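PDB 3BZW: putative lipase from Bacteroides thetaiotaomicron VPI-5482, which probably hydrolyses ester bonds of lipids, perhaps as a lysophospholipase, as a member of the GDSL-like (SGNH) hydrolase family. Local coordinates for residues 105-116 / 133-144; 162-170 / 198-206. All blocks are in the same frame, centred on the assembly; numbering follows the deposited sequence.

Contact 1. Residues 105-116 / 133-144; sequences VPIGEWFTEQEE and KRTPVMTQDTYR. With SO4 (sulfate ion), chain L.
Arg144 lies over the indole of Trp110, its CG 3.6 Å from the centre of the six-membered ring and almost on the ring normal, a CH-pi contact. The extended chain then carries the guanidinium past Trp110 NE1 into a slot: Ile107 CG2 covers one face, Trp110 CD1 the opposite one. Arg144 NH1 donates to Gly108 O (2.8 Å), bent to 136° at the hydrogen, and NH1 and NH2 both bond a sulfate, probably from the crystallisation liquor, at the guanidinium edge. Glu109 OE1 adds a long salt bridge to Arg144 NH1 at 3.9 Å. Backbone bonds from Tyr143 N to Pro106 O and from Arg144 N to Ile107 O fasten the helix start here, while Thr142 CB fits against the bare CA of Gly108 (3.7 Å). Farther along, Arg134 repeats the theme on Phe111: with CG wedged between backbone N and carbonyl carbon (chi1 64°), the chain crosses the phenyl face, CD 3.7 Å from its centre. Its NH2 meets Asp196 of a second subunit in a salt bridge. Between the two arginines, Val137 CG2 fills the hollow beside Glu109 O and the Thr112 methyl, CG2 to CG2 3.8 Å. Antiparallel pairing of Thr112 with Thr135 and Gln114 with Lys133 zips up the hairpin. This contact forms the base of the arm made by strands 111-122 and 127-136, where it meets the first turn of helix 143-157; Trp110 and Tyr143 pack on helix 195-210, and Lys127 of a third subunit bonds Gly108 O.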
# COMPACT_ATOMS: atom_id res chain seq x y z
N VAL A 105 -3.35 2.29 32.31
CA VAL A 105 -3.31 3.75 32.23
C VAL A 105 -3.57 4.14 30.77
O VAL A 105 -2.79 3.78 29.89
CB VAL A 105 -1.92 4.31 32.64
CG1 VAL A 105 -1.89 5.82 32.46
CG2 VAL A 105 -1.61 3.94 34.08
N PRO A 106 -4.66 4.87 30.50
CA PRO A 106 -4.95 5.27 29.12
C PRO A 106 -3.77 6.02 28.50
O PRO A 106 -3.13 6.84 29.16
CB PRO A 106 -6.19 6.16 29.27
CG PRO A 106 -6.87 5.58 30.48
CD PRO A 106 -5.70 5.36 31.42
N ILE A 107 -3.50 5.74 27.23
CA ILE A 107 -2.39 6.37 26.52
C ILE A 107 -2.58 7.88 26.43
O ILE A 107 -1.65 8.66 26.68
CB ILE A 107 -2.23 5.77 25.10
CG1 ILE A 107 -1.79 4.31 25.21
CG2 ILE A 107 -1.23 6.58 24.29
CD1 ILE A 107 -0.41 4.11 25.83
N GLY A 108 -3.79 8.30 26.07
CA GLY A 108 -4.08 9.72 25.97
C GLY A 108 -3.56 10.43 24.73
O GLY A 108 -3.44 9.82 23.66
N GLU A 109 -3.25 11.71 24.88
CA GLU A 109 -2.77 12.54 23.78
C GLU A 109 -1.57 13.38 24.22
O GLU A 109 -1.46 13.76 25.38
CB GLU A 109 -3.89 13.49 23.32
CG GLU A 109 -5.22 12.82 22.99
CD GLU A 109 -5.19 12.06 21.67
OE1 GLU A 109 -4.20 12.19 20.92
OE2 GLU A 109 -6.18 11.34 21.39
N TRP A 110 -0.68 13.69 23.28
CA TRP A 110 0.51 14.48 23.58
C TRP A 110 0.22 15.97 23.75
O TRP A 110 0.72 16.61 24.68
CB TRP A 110 1.55 14.34 22.46
CG TRP A 110 2.16 12.97 22.32
CD1 TRP A 110 2.03 12.12 21.26
CD2 TRP A 110 3.07 12.34 23.23
NE1 TRP A 110 2.80 10.99 21.46
CE2 TRP A 110 3.45 11.10 22.66
CE3 TRP A 110 3.60 12.70 24.48
CZ2 TRP A 110 4.33 10.22 23.29
CZ3 TRP A 110 4.48 11.82 25.11
CH2 TRP A 110 4.84 10.59 24.51
N PHE A 111 -0.58 16.53 22.85
CA PHE A 111 -0.91 17.95 22.86
C PHE A 111 -2.39 18.23 22.62
O PHE A 111 -3.17 17.33 22.31
CB PHE A 111 -0.20 18.68 21.71
CG PHE A 111 1.30 18.59 21.73
CD1 PHE A 111 2.06 19.58 22.35
CD2 PHE A 111 1.96 17.56 21.06
CE1 PHE A 111 3.45 19.55 22.31
CE2 PHE A 111 3.35 17.52 21.00
CZ PHE A 111 4.10 18.52 21.63
N THR A 112 -2.74 19.51 22.76
CA THR A 112 -4.07 20.01 22.43
C THR A 112 -3.67 21.09 21.43
O THR A 112 -2.54 21.59 21.48
CB THR A 112 -4.80 20.66 23.63
OG1 THR A 112 -4.00 21.73 24.15
CG2 THR A 112 -5.06 19.62 24.72
N GLU A 113 -4.55 21.45 20.50
CA GLU A 113 -4.21 22.47 19.51
C GLU A 113 -5.35 23.45 19.28
O GLU A 113 -6.51 23.11 19.47
CB GLU A 113 -3.87 21.84 18.16
CG GLU A 113 -2.80 20.77 18.17
CD GLU A 113 -2.72 20.04 16.84
OE1 GLU A 113 -1.99 20.51 15.92
OE2 GLU A 113 -3.40 19.01 16.70
N GLN A 114 -5.00 24.66 18.86
CA GLN A 114 -5.99 25.68 18.56
C GLN A 114 -5.35 26.81 17.76
O GLN A 114 -4.15 27.07 17.89
CB GLN A 114 -6.63 26.23 19.85
CG GLN A 114 -5.68 26.96 20.78
CD GLN A 114 -6.38 27.48 22.02
OE1 GLN A 114 -7.30 28.30 21.93
NE2 GLN A 114 -5.96 27.01 23.19
N GLU A 115 -6.15 27.46 16.92
CA GLU A 115 -5.64 28.57 16.12
C GLU A 115 -5.32 29.72 17.06
O GLU A 115 -6.09 30.02 17.96
CB GLU A 115 -6.70 29.02 15.10
CG GLU A 115 -7.05 27.99 14.04
CD GLU A 115 -5.84 27.54 13.23
OE1 GLU A 115 -4.98 28.39 12.91
OE2 GLU A 115 -5.76 26.34 12.91
N GLU A 116 -4.18 30.35 16.85
CA GLU A 116 -3.76 31.47 17.68
C GLU A 116 -3.19 32.59 16.82
O GLU A 116 -2.76 32.37 15.69
CB GLU A 116 -2.66 31.03 18.66
CG GLU A 116 -3.10 30.07 19.77
CD GLU A 116 -4.06 30.72 20.75
OE1 GLU A 116 -3.90 31.92 21.04
OE2 GLU A 116 -4.97 30.01 21.24
N LYS A 133 -1.36 26.48 17.12
CA LYS A 133 -0.40 26.36 18.21
C LYS A 133 -0.75 25.13 19.04
O LYS A 133 -1.93 24.87 19.30
CB LYS A 133 -0.44 27.60 19.10
CG LYS A 133 0.67 27.65 20.15
CD LYS A 133 0.42 28.76 21.18
CE LYS A 133 1.68 29.07 21.99
NZ LYS A 133 2.21 27.90 22.73
N ARG A 134 0.26 24.38 19.45
CA ARG A 134 0.04 23.19 20.27
C ARG A 134 0.53 23.41 21.69
O ARG A 134 1.50 24.14 21.93
CB ARG A 134 0.74 21.98 19.65
CG ARG A 134 2.26 22.08 19.61
CD ARG A 134 2.85 20.93 18.82
NE ARG A 134 4.28 21.11 18.59
CZ ARG A 134 5.02 20.33 17.79
NH1 ARG A 134 4.45 19.32 17.15
NH2 ARG A 134 6.31 20.58 17.63
N THR A 135 -0.16 22.78 22.64
CA THR A 135 0.18 22.88 24.05
C THR A 135 0.22 21.47 24.63
O THR A 135 -0.74 20.72 24.50
CB THR A 135 -0.88 23.70 24.81
OG1 THR A 135 -0.97 25.01 24.25
CG2 THR A 135 -0.52 23.81 26.29
N PRO A 136 1.33 21.10 25.28
CA PRO A 136 1.40 19.75 25.85
C PRO A 136 0.33 19.52 26.92
O PRO A 136 -0.02 20.43 27.68
CB PRO A 136 2.82 19.68 26.41
CG PRO A 136 3.15 21.10 26.72
CD PRO A 136 2.58 21.84 25.53
N VAL A 137 -0.19 18.29 26.96
CA VAL A 137 -1.19 17.94 27.95
C VAL A 137 -0.45 17.52 29.21
O VAL A 137 0.23 16.50 29.23
CB VAL A 137 -2.07 16.75 27.47
CG1 VAL A 137 -3.17 16.48 28.49
CG2 VAL A 137 -2.68 17.06 26.11
N MSE A 138 -0.58 18.32 30.27
CA MSE A 138 0.08 18.01 31.53
C MSE A 138 -0.94 17.40 32.48
O MSE A 138 -1.58 18.10 33.26
CB MSE A 138 0.67 19.29 32.14
CG MSE A 138 1.65 20.03 31.22
SE MSE A 138 3.29 19.04 30.92
CE MSE A 138 4.55 20.49 31.08
N THR A 139 -1.09 16.08 32.41
CA THR A 139 -2.04 15.38 33.28
C THR A 139 -1.50 14.03 33.69
O THR A 139 -0.76 13.40 32.94
CB THR A 139 -3.40 15.17 32.57
OG1 THR A 139 -4.29 14.45 33.43
CG2 THR A 139 -3.20 14.38 31.28
N GLN A 140 -1.87 13.58 34.88
CA GLN A 140 -1.44 12.28 35.38
C GLN A 140 -2.49 11.24 35.02
O GLN A 140 -2.33 10.06 35.32
CB GLN A 140 -1.26 12.33 36.90
CG GLN A 140 -0.20 13.31 37.37
CD GLN A 140 -0.05 13.33 38.87
OE1 GLN A 140 0.24 12.30 39.49
NE2 GLN A 140 -0.24 14.50 39.47
N ASP A 141 -3.56 11.68 34.37
CA ASP A 141 -4.64 10.77 33.99
C ASP A 141 -4.26 9.88 32.82
O ASP A 141 -4.87 8.83 32.61
CB ASP A 141 -5.90 11.55 33.60
CG ASP A 141 -6.41 12.45 34.71
OD1 ASP A 141 -6.35 12.05 35.89
OD2 ASP A 141 -6.90 13.56 34.39
N THR A 142 -3.25 10.28 32.04
CA THR A 142 -2.85 9.49 30.89
C THR A 142 -1.35 9.23 30.85
O THR A 142 -0.57 9.92 31.51
CB THR A 142 -3.25 10.18 29.58
OG1 THR A 142 -2.43 11.33 29.38
CG2 THR A 142 -4.71 10.62 29.64
N TYR A 143 -0.95 8.23 30.06
CA TYR A 143 0.45 7.86 29.93
C TYR A 143 1.26 8.96 29.25
O TYR A 143 2.33 9.35 29.73
CB TYR A 143 0.56 6.56 29.13
CG TYR A 143 1.93 5.92 29.15
CD1 TYR A 143 2.51 5.50 30.35
CD2 TYR A 143 2.62 5.69 27.96
CE1 TYR A 143 3.74 4.85 30.36
CE2 TYR A 143 3.86 5.05 27.97
CZ TYR A 143 4.41 4.63 29.17
OH TYR A 143 5.61 3.96 29.17
N ARG A 144 0.75 9.47 28.13
CA ARG A 144 1.45 10.54 27.41
C ARG A 144 1.51 11.78 28.30
O ARG A 144 2.50 12.51 28.29
CB ARG A 144 0.72 10.85 26.10
CG ARG A 144 1.00 9.83 25.01
CD ARG A 144 0.04 9.96 23.84
NE ARG A 144 0.45 9.14 22.70
CZ ARG A 144 -0.32 8.87 21.65
NH1 ARG A 144 -1.55 9.36 21.59
NH2 ARG A 144 0.15 8.13 20.66
S SO4 L . -2.21 8.26 17.96
O1 SO4 L . -2.76 7.28 17.00
O2 SO4 L . -0.78 7.99 18.15
O3 SO4 L . -2.38 9.63 17.43
O4 SO4 L . -2.92 8.14 19.25
O HOH W 1 -3.11 13.13 27.49
O HOH W 2 -2.80 21.20 26.83

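Contact 2. Residues 162-170 / 198-206; sequences QIVLLTPLH and YVQAIKEAG
Strand 162-166 and the helical segment 198-206 run nearly antiparallel, at 155° between their directions with axes 9.0 Å apart at closest, and the backbones draw nearest just beyond the strand, where the CA atoms of Thr167 and Val199 are 5.6 Å apart. Ile202 is the main projection from the helix. Its two branches part: CG1 lies anti to the carbonyl carbon (chi1 -67°) and carries Ile202 CD1 against Pro168 CD at 3.4 Å, tighter than usual van der Waals contact. Ile202 CG2 turns the other way, 4.0 Å from Leu165 CB and 3.9 Å from Thr167 CG2. One isoleucine thus touches Leu165, Thr167 and Pro168, the side chains that point its way. Thr167 places its methyl between Lys203 CG, at 3.7 Å, and the carbonyl oxygen of Val199, and its CB rests against Val199 CG1. Val199 CG2 lies 4.2 Å from Pro168 CD. Leu165 CD1 touches Ala205 CB more loosely, one helical turn past Ile202. The contact is made mainly by methyl, methylene and ring carbons touching one another, with no polar bond between the segments; the polar ends are used elsewhere. Thr167 OG1 bonds Asp215 OD1 and Asn217 N, while Lys203 NZ forms a salt bridge with Asp215 OD2, so the same carboxylate ties both sides of the contact to the end of strand 213-214. Tyr143 of helix 143-157 also packs on Ile202. A helix laid antiparallel against the strand next to the edge of the parallel sheet, on the way to edge strand 213-214, is the beta-alpha-beta crossover of the three-layer alpha/beta/alpha fold of SGNH hydrolases.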
# COMPACT_ATOMS: atom_id res chain seq x y z
N GLN A 162 23.03 14.62 31.46
CA GLN A 162 22.72 13.61 30.45
C GLN A 162 21.57 12.79 31.03
O GLN A 162 21.75 12.09 32.03
CB GLN A 162 23.94 12.72 30.21
CG GLN A 162 23.72 11.61 29.19
CD GLN A 162 23.33 12.15 27.83
OE1 GLN A 162 22.16 12.44 27.58
NE2 GLN A 162 24.31 12.31 26.96
N ILE A 163 20.39 12.88 30.43
CA ILE A 163 19.23 12.13 30.90
C ILE A 163 18.77 11.20 29.78
O ILE A 163 18.48 11.65 28.67
CB ILE A 163 18.07 13.07 31.29
CG1 ILE A 163 18.57 14.15 32.25
CG2 ILE A 163 16.95 12.27 31.95
CD1 ILE A 163 17.53 15.22 32.58
N VAL A 164 18.69 9.91 30.07
CA VAL A 164 18.31 8.93 29.06
C VAL A 164 17.11 8.08 29.46
O VAL A 164 16.99 7.67 30.62
CB VAL A 164 19.50 7.99 28.76
CG1 VAL A 164 19.23 7.17 27.51
CG2 VAL A 164 20.78 8.81 28.62
N LEU A 165 16.22 7.81 28.50
CA LEU A 165 15.04 6.99 28.76
C LEU A 165 15.26 5.58 28.22
O LEU A 165 15.85 5.40 27.16
CB LEU A 165 13.81 7.58 28.07
CG LEU A 165 13.46 9.04 28.34
CD1 LEU A 165 12.14 9.37 27.65
CD2 LEU A 165 13.36 9.27 29.84
N LEU A 166 14.78 4.59 28.96
CA LEU A 166 14.89 3.20 28.54
C LEU A 166 13.48 2.66 28.36
O LEU A 166 12.61 2.87 29.21
CB LEU A 166 15.62 2.36 29.60
CG LEU A 166 17.01 2.80 30.07
CD1 LEU A 166 17.54 1.78 31.07
CD2 LEU A 166 17.95 2.94 28.89
N THR A 167 13.24 1.96 27.25
CA THR A 167 11.92 1.40 27.01
C THR A 167 11.73 0.14 27.85
O THR A 167 12.69 -0.58 28.16
CB THR A 167 11.71 1.03 25.52
OG1 THR A 167 12.81 0.24 25.05
CG2 THR A 167 11.60 2.29 24.67
N PRO A 168 10.48 -0.15 28.25
CA PRO A 168 10.14 -1.32 29.07
C PRO A 168 10.51 -2.62 28.36
O PRO A 168 10.49 -2.70 27.13
CB PRO A 168 8.63 -1.17 29.25
CG PRO A 168 8.41 0.32 29.18
CD PRO A 168 9.30 0.71 28.03
N LEU A 169 10.83 -3.65 29.15
CA LEU A 169 11.21 -4.95 28.61
C LEU A 169 9.98 -5.78 28.24
O LEU A 169 8.89 -5.53 28.75
CB LEU A 169 12.01 -5.74 29.65
CG LEU A 169 13.25 -5.08 30.24
CD1 LEU A 169 13.84 -5.98 31.32
CD2 LEU A 169 14.26 -4.83 29.13
N HIS A 170 10.17 -6.75 27.34
CA HIS A 170 9.07 -7.64 26.97
C HIS A 170 8.70 -8.33 28.28
O HIS A 170 9.55 -8.47 29.16
CB HIS A 170 9.52 -8.66 25.92
CG HIS A 170 9.42 -8.16 24.51
ND1 HIS A 170 10.33 -7.28 23.97
CD2 HIS A 170 8.48 -8.37 23.56
CE1 HIS A 170 9.95 -6.97 22.74
NE2 HIS A 170 8.83 -7.61 22.47
N TYR A 198 2.85 1.39 25.18
CA TYR A 198 3.64 1.97 26.26
C TYR A 198 5.12 2.01 25.92
O TYR A 198 5.85 2.84 26.44
CB TYR A 198 3.37 1.19 27.55
CG TYR A 198 1.91 1.23 27.93
CD1 TYR A 198 1.41 2.22 28.78
CD2 TYR A 198 1.00 0.34 27.35
CE1 TYR A 198 0.03 2.33 29.04
CE2 TYR A 198 -0.37 0.43 27.60
CZ TYR A 198 -0.84 1.43 28.44
OH TYR A 198 -2.20 1.54 28.65
N VAL A 199 5.55 1.13 25.03
CA VAL A 199 6.93 1.09 24.58
C VAL A 199 7.12 2.21 23.55
O VAL A 199 8.06 3.01 23.63
CB VAL A 199 7.26 -0.28 23.93
CG1 VAL A 199 8.62 -0.23 23.26
CG2 VAL A 199 7.22 -1.37 24.99
N GLN A 200 6.21 2.27 22.58
CA GLN A 200 6.29 3.26 21.52
C GLN A 200 6.19 4.71 21.98
O GLN A 200 6.87 5.58 21.43
CB GLN A 200 5.22 2.97 20.46
CG GLN A 200 5.44 1.64 19.72
CD GLN A 200 6.82 1.52 19.09
OE1 GLN A 200 7.29 2.43 18.41
NE2 GLN A 200 7.48 0.38 19.32
N ALA A 201 5.37 4.98 22.99
CA ALA A 201 5.21 6.35 23.49
C ALA A 201 6.55 6.87 24.01
O ALA A 201 6.88 8.05 23.84
CB ALA A 201 4.18 6.39 24.61
N ILE A 202 7.33 6.00 24.64
CA ILE A 202 8.63 6.42 25.15
C ILE A 202 9.55 6.72 23.97
O ILE A 202 10.24 7.74 23.95
CB ILE A 202 9.24 5.34 26.06
CG1 ILE A 202 8.40 5.21 27.34
CG2 ILE A 202 10.67 5.70 26.42
CD1 ILE A 202 8.80 4.05 28.24
N LYS A 203 9.56 5.84 22.97
CA LYS A 203 10.41 6.05 21.80
C LYS A 203 10.08 7.38 21.12
O LYS A 203 10.97 8.12 20.72
CB LYS A 203 10.25 4.91 20.80
CG LYS A 203 10.67 3.55 21.35
CD LYS A 203 10.61 2.45 20.29
CE LYS A 203 11.66 2.67 19.21
NZ LYS A 203 11.75 1.51 18.29
N GLU A 204 8.78 7.66 21.00
CA GLU A 204 8.32 8.90 20.37
C GLU A 204 8.71 10.14 21.15
O GLU A 204 8.91 11.21 20.57
CB GLU A 204 6.80 8.85 20.20
CG GLU A 204 6.34 7.92 19.10
CD GLU A 204 4.92 7.44 19.29
OE1 GLU A 204 4.11 8.20 19.85
OE2 GLU A 204 4.62 6.30 18.87
N ALA A 205 8.80 10.01 22.47
CA ALA A 205 9.16 11.14 23.32
C ALA A 205 10.55 11.68 22.98
O ALA A 205 10.84 12.85 23.24
CB ALA A 205 9.10 10.73 24.79
N GLY A 206 11.40 10.84 22.41
CA GLY A 206 12.74 11.28 22.04
C GLY A 206 12.73 12.55 21.20
O GLY A 206 13.42 13.52 21.53

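Contact 1 is a surface contact at the root of a projecting hairpin, and contact 2 is buried near the middle of the chain; their centres are about 18 Å apart. Main-chain hydrogen bonds and arginines laid over aromatic rings hold the first together, whereas the second is mostly aliphatic packing. They share a boundary in helix 195-210: Tyr198 OH is probably hydrogen-bonded to Val105 O at 2.6 Å, and Tyr143 OH to Tyr198 O at 3.0 Å, with Trp110 CH2 packed against Ala201 O at 3.3 Å. Helix 143-157, begun in 133-144, leads directly to strand 162-166, so the arm is coupled to the core in sequence and in space.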